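Local coordinates for ethanolamine utilization protein EutJ (Carboxydothermus hydrogenoformans Z-2901, PDB 3H1Q) that binds ATP and probably serves ethanolamine utilization as a member of the actin-like (ASKHA) ATPase superfamily, at residues L12-I17 and P260-P265; L42-Q47 and A82-L87; G241-F246 and V254-H259. All coordinates share one frame; numbering follows the deposited sequence.

Overall arrangement
From the N terminus, helix 3-18 supplies the first half of interaction 1, whose partner 260-265 arrives only near the C terminus, so this contact closes a loop of 242 residues. The other two contacts lie within that loop, one after the other. Interaction 2 closes first, tying strand 39-45 of the five-stranded sheet to helix 70-87; interaction 3, a short closure of only seven intervening residues, brings the chain back along helix 242-250 beside the four-stranded sheet. Interaction 1 touches both, through Leu13 and Pro265 against Val43 and through Asn14 against His259. Interactions 2 and 3 lie on opposite sides of the chain's centre, their own centres about 29 Å apart.

Interaction 1: residues L12-I17 and P260-P265; sequences LLNDLI and PLLVTP. With ATP (adenosine-5'-triphosphate), chain C.
Leu262 sets its two methyls against one face of helix 3-18, in an apolar contact that joins the N-terminal helix to the C-terminal part of this actin-like ATPase fold. The closest approach is made tip to tip, Leu262 CD2 lying 3.7 Å from Ile17 CD1. The same methyl also meets Leu13 CD2, at 4.2 Å. Its twin takes the backbone instead: Leu262 CD1 rests 3.9 Å from Asn14 CA, with Asn14 CB at a similar range. With chi1 at -73°, Leu262 holds CG opposite its carbonyl carbon and beside its backbone N, which carries both branches toward the helix. No hydrogen bond crosses the interface, and its 160 Å² of buried surface is essentially the wrapping of this one leucine.

Further out, Leu13 packs on Val43 of strand 39-45 and on Pro51, while Asn14 lies against His259. Helix 263-269 rests on helix 128-136 through Val263 and Thr264; Thr264 OG1 is also hydrogen-bonded to Asp145 OD2. Between Leu262 and the nucleotide stands Leu261, a residue of the ATP pocket, so consecutive leucines serve the helix contact and the bound ligand. Leu261 CG lies alongside the alpha-phosphate, and Leu261 CD1 reaches the base, 3.8 Å from ATP C8.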
loop_
_atom_site.group_PDB
_atom_site.type_symbol
_atom_site.label_atom_id
_atom_site.label_comp_id
_atom_site.label_asym_id
_atom_site.label_seq_id
_atom_site.Cartn_x
_atom_site.Cartn_y
_atom_site.Cartn_z
ATOM N N LEU A 12 15.231 -1.042 -2.464
ATOM C CA LEU A 12 15.926 -1.127 -1.188
ATOM C C LEU A 12 14.968 -1.645 -0.126
ATOM O O LEU A 12 15.190 -2.710 0.476
ATOM C CB LEU A 12 16.481 0.239 -0.765
ATOM C CG LEU A 12 17.358 0.278 0.490
ATOM C CD1 LEU A 12 18.558 -0.630 0.343
ATOM C CD2 LEU A 12 17.805 1.691 0.850
ATOM N N LEU A 13 13.882 -0.894 0.061
ATOM C CA LEU A 13 12.921 -1.173 1.095
ATOM C C LEU A 13 12.427 -2.568 0.940
ATOM O O LEU A 13 12.178 -3.252 1.923
ATOM C CB LEU A 13 11.766 -0.205 1.036
ATOM C CG LEU A 13 10.856 -0.249 2.255
ATOM C CD1 LEU A 13 11.634 -0.117 3.517
ATOM C CD2 LEU A 13 9.854 0.842 2.179
ATOM N N ASN A 14 12.315 -3.030 -0.286
ATOM C CA ASN A 14 11.868 -4.399 -0.443
ATOM C C ASN A 14 12.830 -5.423 0.182
ATOM O O ASN A 14 12.401 -6.413 0.802
ATOM C CB ASN A 14 11.634 -4.765 -1.892
ATOM C CG ASN A 14 11.136 -6.156 -2.022
ATOM O OD1 ASN A 14 10.052 -6.431 -1.557
ATOM N ND2 ASN A 14 11.928 -7.065 -2.608
ATOM N N ASP A 15 14.129 -5.180 -0.011
ATOM C CA ASP A 15 15.131 -5.997 0.600
ATOM C C ASP A 15 15.235 -5.835 2.109
ATOM O O ASP A 15 15.351 -6.833 2.820
ATOM C CB ASP A 15 16.461 -5.780 -0.076
ATOM C CG ASP A 15 16.649 -6.724 -1.235
ATOM O OD1 ASP A 15 16.329 -7.935 -1.095
ATOM O OD2 ASP A 15 17.105 -6.274 -2.309
ATOM N N LEU A 16 15.203 -4.596 2.592
ATOM C CA LEU A 16 15.297 -4.370 4.023
ATOM C C LEU A 16 14.231 -5.246 4.670
ATOM O O LEU A 16 14.536 -6.005 5.613
ATOM C CB LEU A 16 15.137 -2.888 4.400
ATOM C CG LEU A 16 16.208 -1.938 3.817
ATOM C CD1 LEU A 16 16.045 -0.521 4.315
ATOM C CD2 LEU A 16 17.677 -2.369 4.075
ATOM N N ILE A 17 13.013 -5.196 4.111
ATOM C CA ILE A 17 11.928 -6.018 4.596
ATOM C C ILE A 17 12.207 -7.494 4.432
ATOM O O ILE A 17 12.404 -8.186 5.405
ATOM C CB ILE A 17 10.617 -5.666 3.945
ATOM C CG1 ILE A 17 10.116 -4.325 4.501
ATOM C CG2 ILE A 17 9.627 -6.753 4.227
ATOM C CD1 ILE A 17 9.398 -3.464 3.520
ATOM N N PRO A 260 4.821 -2.043 -6.055
ATOM C CA PRO A 260 3.607 -1.252 -5.847
ATOM C C PRO A 260 3.151 -1.208 -4.365
ATOM O O PRO A 260 2.979 -0.095 -3.817
ATOM C CB PRO A 260 2.581 -1.900 -6.798
ATOM C CG PRO A 260 3.155 -3.227 -7.149
ATOM C CD PRO A 260 4.635 -3.114 -7.044
ATOM N N LEU A 261 3.050 -2.388 -3.730
ATOM C CA LEU A 261 2.669 -2.548 -2.311
ATOM C C LEU A 261 3.336 -1.609 -1.322
ATOM O O LEU A 261 2.772 -1.343 -0.265
ATOM C CB LEU A 261 2.936 -3.978 -1.845
ATOM C CG LEU A 261 2.315 -4.512 -0.538
ATOM C CD1 LEU A 261 2.109 -6.022 -0.643
ATOM C CD2 LEU A 261 3.086 -4.141 0.767
ATOM N N LEU A 262 4.516 -1.113 -1.658
ATOM C CA LEU A 262 5.319 -0.339 -0.742
ATOM C C LEU A 262 5.134 1.162 -0.845
ATOM O O LEU A 262 5.669 1.943 -0.031
ATOM C CB LEU A 262 6.787 -0.698 -0.935
ATOM C CG LEU A 262 7.070 -2.076 -0.364
ATOM C CD1 LEU A 262 8.453 -2.559 -0.772
ATOM C CD2 LEU A 262 6.919 -1.989 1.158
ATOM N N VAL A 263 4.383 1.599 -1.837
ATOM C CA VAL A 263 4.439 3.045 -2.093
ATOM C C VAL A 263 3.833 3.841 -0.941
ATOM O O VAL A 263 4.475 4.775 -0.463
ATOM C CB VAL A 263 3.886 3.484 -3.501
ATOM C CG1 VAL A 263 4.027 4.995 -3.700
ATOM C CG2 VAL A 263 4.606 2.719 -4.604
ATOM N N THR A 264 2.637 3.453 -0.483
ATOM C CA THR A 264 1.957 4.196 0.576
ATOM C C THR A 264 2.748 4.081 1.863
ATOM O O THR A 264 3.077 5.107 2.465
ATOM C CB THR A 264 0.475 3.748 0.813
ATOM O OG1 THR A 264 -0.237 3.747 -0.433
ATOM C CG2 THR A 264 -0.241 4.705 1.783
ATOM N N PRO A 265 3.064 2.836 2.286
ATOM C CA PRO A 265 3.866 2.684 3.493
ATOM C C PRO A 265 5.075 3.644 3.526
ATOM O O PRO A 265 5.246 4.386 4.511
ATOM C CB PRO A 265 4.291 1.231 3.430
ATOM C CG PRO A 265 3.163 0.555 2.718
ATOM C CD PRO A 265 2.685 1.529 1.711
HETATM P PG ATP C . -3.260 -0.720 1.654
HETATM O O1G ATP C . -1.819 -1.152 1.885
HETATM O O2G ATP C . -3.612 -0.524 0.205
HETATM O O3G ATP C . -3.660 0.515 2.451
HETATM P PB ATP C . -3.592 -3.457 2.120
HETATM O O1B ATP C . -4.614 -4.500 2.418
HETATM O O2B ATP C . -2.346 -3.498 2.962
HETATM O O3B ATP C . -4.194 -1.970 2.076
HETATM P PA ATP C . -1.818 -3.752 -0.229
HETATM O O1A ATP C . -0.690 -4.039 0.719
HETATM O O2A ATP C . -1.748 -2.501 -1.068
HETATM O O3A ATP C . -3.235 -3.644 0.552
HETATM O "O5'" ATP C . -2.106 -5.049 -1.128
HETATM C "C5'" ATP C . -2.441 -6.332 -0.631
HETATM C "C4'" ATP C . -2.826 -7.110 -1.872
HETATM O "O4'" ATP C . -1.720 -7.117 -2.780
HETATM C "C3'" ATP C . -3.116 -8.557 -1.553
HETATM O "O3'" ATP C . -4.317 -8.990 -2.200
HETATM C "C2'" ATP C . -1.987 -9.329 -2.183
HETATM O "O2'" ATP C . -2.427 -10.591 -2.668
HETATM C "C1'" ATP C . -1.498 -8.425 -3.302
HETATM N N9 ATP C . -0.107 -8.903 -3.609
HETATM C C8 ATP C . 0.982 -8.884 -2.809
HETATM N N7 ATP C . 2.052 -9.488 -3.397
HETATM C C5 ATP C . 1.661 -9.931 -4.605
HETATM C C6 ATP C . 2.278 -10.647 -5.756
HETATM N N6 ATP C . 3.576 -11.027 -5.746
HETATM N N1 ATP C . 1.497 -10.911 -6.836
HETATM C C2 ATP C . 0.202 -10.556 -6.906
HETATM N N3 ATP C . -0.420 -9.893 -5.908
HETATM C C4 ATP C . 0.236 -9.556 -4.743
#

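Interaction 2: residues L42-Q47 and A82-L87; sequences LVVTDQ and AKVERL
Val84 of helix 70-87 points its fork at two residues of strand 39-45, giving each methyl a different partner. Toward Leu42 the approach is tip to tip: Leu42 CD2 lies 3.6 Å from Val84 CG2 and 3.8 Å from Val84 CB. Val44 instead meets its partner at a slant, Val44 CG2 standing 4.0 Å from Val84 CG1. The division follows from the torsion of Val84 (chi1 158°), which sets CG1 opposite the backbone N and CG2 opposite the carbonyl carbon, spreading the two branches along the strand. On the strand, Leu42 and Val44 are two residues apart and present the same face, their CB atoms both directed at the helix. All three side chains are buried and no hydrogen bond crosses between the segments, so this is purely apolar helix-on-sheet packing, away from the ATP site.

Val84 also packs on Ala53 and Lys83 on Ala55, so the helix bears on strands 39-45 and 51-58, while Leu42 is flanked by Val31 and Val33 of strand 30-34. Strand 39-45 lies between strands 30-34 and 51-58 in the mixed five-stranded sheet, antiparallel to both and bonded to them through its backbone. Its intervening residue Val43 points away from Val84 and packs on Pro265 and Ala269, which places the sheet between helix 70-87 and helix 263-269.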
loop_
_atom_site.group_PDB
_atom_site.type_symbol
_atom_site.label_atom_id
_atom_site.label_comp_id
_atom_site.label_asym_id
_atom_site.label_seq_id
_atom_site.Cartn_x
_atom_site.Cartn_y
_atom_site.Cartn_z
ATOM N N LEU A 42 5.553 -1.666 8.735
ATOM C CA LEU A 42 6.220 -0.660 9.513
ATOM C C LEU A 42 7.469 -0.319 8.728
ATOM O O LEU A 42 8.166 -1.230 8.271
ATOM C CB LEU A 42 6.600 -1.240 10.870
ATOM C CG LEU A 42 7.717 -0.507 11.605
ATOM C CD1 LEU A 42 7.119 0.592 12.446
ATOM C CD2 LEU A 42 8.446 -1.478 12.459
ATOM N N VAL A 43 7.755 0.982 8.615
ATOM C CA VAL A 43 8.822 1.512 7.789
ATOM C C VAL A 43 9.613 2.617 8.525
ATOM O O VAL A 43 9.016 3.493 9.160
ATOM C CB VAL A 43 8.224 2.040 6.458
ATOM C CG1 VAL A 43 9.222 2.849 5.629
ATOM C CG2 VAL A 43 7.665 0.869 5.614
ATOM N N VAL A 44 10.951 2.558 8.446
ATOM C CA VAL A 44 11.819 3.571 9.020
ATOM C C VAL A 44 12.666 4.210 7.922
ATOM O O VAL A 44 13.153 3.526 7.034
ATOM C CB VAL A 44 12.796 2.980 10.101
ATOM C CG1 VAL A 44 13.655 4.090 10.716
ATOM C CG2 VAL A 44 12.064 2.248 11.192
ATOM N N THR A 45 12.874 5.519 8.004
ATOM C CA THR A 45 13.737 6.210 7.051
ATOM C C THR A 45 14.570 7.253 7.771
ATOM O O THR A 45 14.197 7.695 8.847
ATOM C CB THR A 45 12.923 6.999 5.991
ATOM O OG1 THR A 45 12.466 8.227 6.579
ATOM C CG2 THR A 45 11.735 6.223 5.447
ATOM N N ASP A 46 15.665 7.685 7.153
ATOM C CA ASP A 46 16.352 8.903 7.585
ATOM C C ASP A 46 15.511 10.159 7.288
ATOM O O ASP A 46 14.384 10.049 6.758
ATOM C CB ASP A 46 17.679 9.020 6.885
ATOM C CG ASP A 46 17.534 9.278 5.399
ATOM O OD1 ASP A 46 16.408 9.160 4.849
ATOM O OD2 ASP A 46 18.574 9.594 4.764
ATOM N N GLN A 47 16.039 11.347 7.604
ATOM C CA GLN A 47 15.234 12.584 7.472
ATOM C C GLN A 47 14.948 12.958 6.026
ATOM O O GLN A 47 14.062 13.755 5.769
ATOM C CB GLN A 47 15.850 13.789 8.204
ATOM C CG GLN A 47 15.725 13.784 9.746
ATOM C CD GLN A 47 14.267 13.739 10.312
ATOM O OE1 GLN A 47 14.035 13.129 11.354
ATOM N NE2 GLN A 47 13.311 14.402 9.642
ATOM N N ALA A 82 9.472 -4.636 17.288
ATOM C CA ALA A 82 10.538 -5.338 17.962
ATOM C C ALA A 82 11.486 -5.944 16.971
ATOM O O ALA A 82 12.675 -5.992 17.217
ATOM C CB ALA A 82 9.992 -6.387 18.862
ATOM N N LYS A 83 10.968 -6.424 15.850
ATOM C CA LYS A 83 11.842 -7.064 14.876
ATOM C C LYS A 83 12.808 -6.026 14.377
ATOM O O LYS A 83 14.024 -6.241 14.363
ATOM C CB LYS A 83 11.073 -7.637 13.688
ATOM C CG LYS A 83 12.024 -8.236 12.643
ATOM C CD LYS A 83 11.467 -9.409 11.842
ATOM C CE LYS A 83 10.241 -9.009 11.071
ATOM N NZ LYS A 83 9.708 -10.153 10.267
ATOM N N VAL A 84 12.236 -4.896 13.975
ATOM C CA VAL A 84 12.995 -3.817 13.392
ATOM C C VAL A 84 13.971 -3.335 14.443
ATOM O O VAL A 84 15.152 -3.114 14.149
ATOM C CB VAL A 84 12.066 -2.704 12.880
ATOM C CG1 VAL A 84 12.797 -1.374 12.771
ATOM C CG2 VAL A 84 11.479 -3.119 11.543
ATOM N N GLU A 85 13.503 -3.230 15.682
ATOM C CA GLU A 85 14.396 -2.823 16.750
ATOM C C GLU A 85 15.575 -3.757 17.009
ATOM O O GLU A 85 16.645 -3.282 17.278
ATOM C CB GLU A 85 13.628 -2.514 18.015
ATOM C CG GLU A 85 13.004 -1.148 17.953
ATOM C CD GLU A 85 12.038 -0.880 19.090
ATOM O OE1 GLU A 85 11.834 -1.767 19.949
ATOM O OE2 GLU A 85 11.474 0.231 19.121
ATOM N N ARG A 86 15.413 -5.072 16.907
ATOM C CA ARG A 86 16.574 -5.929 17.100
ATOM C C ARG A 86 17.579 -5.752 15.934
ATOM O O ARG A 86 18.795 -5.832 16.111
ATOM C CB ARG A 86 16.204 -7.413 17.376
ATOM C CG ARG A 86 15.703 -8.262 16.194
ATOM C CD ARG A 86 15.452 -9.761 16.577
ATOM N NE ARG A 86 14.385 -10.478 15.804
ATOM C CZ ARG A 86 13.078 -10.594 16.149
ATOM N NH1 ARG A 86 12.617 -10.009 17.254
ATOM N NH2 ARG A 86 12.213 -11.290 15.385
ATOM N N LEU A 87 17.035 -5.452 14.760
ATOM C CA LEU A 87 17.733 -5.547 13.499
ATOM C C LEU A 87 18.454 -4.253 13.348
ATOM O O LEU A 87 19.609 -4.225 12.917
ATOM C CB LEU A 87 16.712 -5.684 12.388
ATOM C CG LEU A 87 16.792 -6.929 11.519
ATOM C CD1 LEU A 87 17.041 -8.164 12.339
ATOM C CD2 LEU A 87 15.516 -7.034 10.680
#

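Interaction 3: residues G241-F246 and V254-H259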
loop_
_atom_site.group_PDB
_atom_site.type_symbol
_atom_site.label_atom_id
_atom_site.label_comp_id
_atom_site.label_asym_id
_atom_site.label_seq_id
_atom_site.Cartn_x
_atom_site.Cartn_y
_atom_site.Cartn_z
ATOM N N GLY A 241 2.166 -7.436 -15.973
ATOM C CA GLY A 241 1.296 -7.086 -17.069
ATOM C C GLY A 241 0.025 -6.436 -16.591
ATOM O O GLY A 241 -0.724 -5.881 -17.406
ATOM N N PHE A 242 -0.228 -6.501 -15.282
ATOM C CA PHE A 242 -1.328 -5.741 -14.698
ATOM C C PHE A 242 -1.321 -4.345 -15.291
ATOM O O PHE A 242 -2.359 -3.853 -15.718
ATOM C CB PHE A 242 -1.219 -5.628 -13.173
ATOM C CG PHE A 242 -2.378 -4.891 -12.528
ATOM C CD1 PHE A 242 -3.375 -5.589 -11.871
ATOM C CD2 PHE A 242 -2.458 -3.498 -12.570
ATOM C CE1 PHE A 242 -4.442 -4.915 -11.271
ATOM C CE2 PHE A 242 -3.522 -2.819 -11.973
ATOM C CZ PHE A 242 -4.515 -3.525 -11.331
ATOM N N SER A 243 -0.152 -3.712 -15.326
ATOM C CA SER A 243 -0.026 -2.397 -15.946
ATOM C C SER A 243 -0.654 -2.354 -17.338
ATOM O O SER A 243 -1.415 -1.436 -17.651
ATOM C CB SER A 243 1.438 -1.993 -16.058
ATOM O OG SER A 243 1.514 -0.666 -16.537
ATOM N N GLU A 244 -0.323 -3.347 -18.169
ATOM C CA GLU A 244 -0.808 -3.396 -19.543
ATOM C C GLU A 244 -2.313 -3.641 -19.542
ATOM O O GLU A 244 -3.083 -2.768 -19.966
ATOM C CB GLU A 244 -0.066 -4.460 -20.338
ATOM N N GLU A 245 -2.726 -4.802 -19.027
ATOM C CA GLU A 245 -4.146 -5.172 -18.972
ATOM C C GLU A 245 -5.030 -3.995 -18.478
ATOM O O GLU A 245 -5.989 -3.591 -19.135
ATOM C CB GLU A 245 -4.334 -6.426 -18.132
ATOM N N PHE A 246 -4.665 -3.408 -17.349
ATOM C CA PHE A 246 -5.343 -2.222 -16.841
ATOM C C PHE A 246 -5.177 -1.016 -17.784
ATOM O O PHE A 246 -6.150 -0.329 -18.088
ATOM C CB PHE A 246 -4.823 -1.904 -15.440
ATOM C CG PHE A 246 -5.679 -0.959 -14.655
ATOM C CD1 PHE A 246 -6.575 -1.441 -13.707
ATOM C CD2 PHE A 246 -5.558 0.414 -14.813
ATOM C CE1 PHE A 246 -7.363 -0.556 -12.927
ATOM C CE2 PHE A 246 -6.333 1.301 -14.045
ATOM C CZ PHE A 246 -7.238 0.815 -13.101
ATOM N N VAL A 254 -1.111 3.450 -17.767
ATOM C CA VAL A 254 -0.940 3.796 -16.353
ATOM C C VAL A 254 0.506 3.619 -15.930
ATOM O O VAL A 254 1.222 2.824 -16.517
ATOM C CB VAL A 254 -1.931 2.996 -15.416
ATOM C CG1 VAL A 254 -3.395 3.260 -15.824
ATOM C CG2 VAL A 254 -1.634 1.482 -15.395
ATOM N N GLN A 255 0.931 4.366 -14.919
ATOM C CA GLN A 255 2.232 4.133 -14.287
ATOM C C GLN A 255 2.103 3.299 -13.018
ATOM O O GLN A 255 1.463 3.740 -12.072
ATOM C CB GLN A 255 2.899 5.458 -13.964
ATOM C CG GLN A 255 3.483 6.131 -15.192
ATOM C CD GLN A 255 2.908 7.533 -15.416
ATOM O OE1 GLN A 255 1.681 7.710 -15.430
ATOM N NE2 GLN A 255 3.789 8.537 -15.595
ATOM N N VAL A 256 2.696 2.102 -13.008
ATOM C CA VAL A 256 2.798 1.243 -11.809
ATOM C C VAL A 256 4.278 1.167 -11.394
ATOM O O VAL A 256 5.130 0.838 -12.228
ATOM C CB VAL A 256 2.293 -0.193 -12.084
ATOM C CG1 VAL A 256 2.323 -1.007 -10.820
ATOM C CG2 VAL A 256 0.896 -0.191 -12.669
ATOM N N PRO A 257 4.605 1.496 -10.125
ATOM C CA PRO A 257 6.040 1.518 -9.810
ATOM C C PRO A 257 6.593 0.159 -9.454
ATOM O O PRO A 257 5.827 -0.756 -9.240
ATOM C CB PRO A 257 6.136 2.497 -8.635
ATOM C CG PRO A 257 4.883 3.284 -8.702
ATOM C CD PRO A 257 3.842 2.302 -9.163
ATOM N N ILE A 258 7.921 0.030 -9.425
ATOM C CA ILE A 258 8.583 -1.269 -9.178
ATOM C C ILE A 258 7.926 -2.069 -8.017
ATOM O O ILE A 258 7.541 -3.227 -8.213
ATOM C CB ILE A 258 10.145 -1.140 -9.015
ATOM N N HIS A 259 7.757 -1.507 -6.829
ATOM C CA HIS A 259 7.213 -2.375 -5.765
ATOM C C HIS A 259 5.883 -1.816 -5.278
ATOM O O HIS A 259 5.811 -1.195 -4.220
ATOM C CB HIS A 259 8.199 -2.578 -4.612
ATOM C CG HIS A 259 9.235 -3.624 -4.867
ATOM N ND1 HIS A 259 8.947 -4.969 -4.863
ATOM C CD2 HIS A 259 10.569 -3.527 -5.073
ATOM C CE1 HIS A 259 10.050 -5.661 -5.094
ATOM N NE2 HIS A 259 11.050 -4.809 -5.215
#
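Phe246 and Val254 meet where the chain, having left helix 242-250, returns in extended form beside strand 230-233 at the edge of the four-stranded sheet of this actin-like fold. The apolar contacts come first. Val254 CG1 approaches the rim of the Phe246 ring near its plane, 3.7 Å from Phe246 CD2 and 4.0 Å from Phe246 CE2, and the two side chains lie roughly at right angles; this is an edge contact, with no stacking over a ring face. Helix 199-220 also touches Phe246, through Ile210 and Ala214. One helical turn before Phe246, Ser243 CB lies 3.9 Å from Val256 CG2. Val254 and Val256 both direct their CB atoms at the helix, whereas Gln255 between them points away, the pattern expected of an extended segment.

Polar contact across the interface is slight. Ser243 holds OG opposite its backbone N (chi1 -174°), which brings it near the returning chain, yet Ser243 OG remains 3.5 Å from Val254 O and the pair does not count as a hydrogen bond.

Backbone bonds define each side. Gly241 occupies the N-cap position with a positive phi, a conformation glycine adopts readily, and Glu245 N bonds to Gly241 O at 2.8 Å in the first turn of the helix. In the returning segment, Gln255 makes backbone hydrogen bonds with Val230 and Val232 of strand 230-233.

A last packing contact, not a bond, involves the second branch of Val254, which meets the helix backbone with CG2 3.7 Å from Ser243 O.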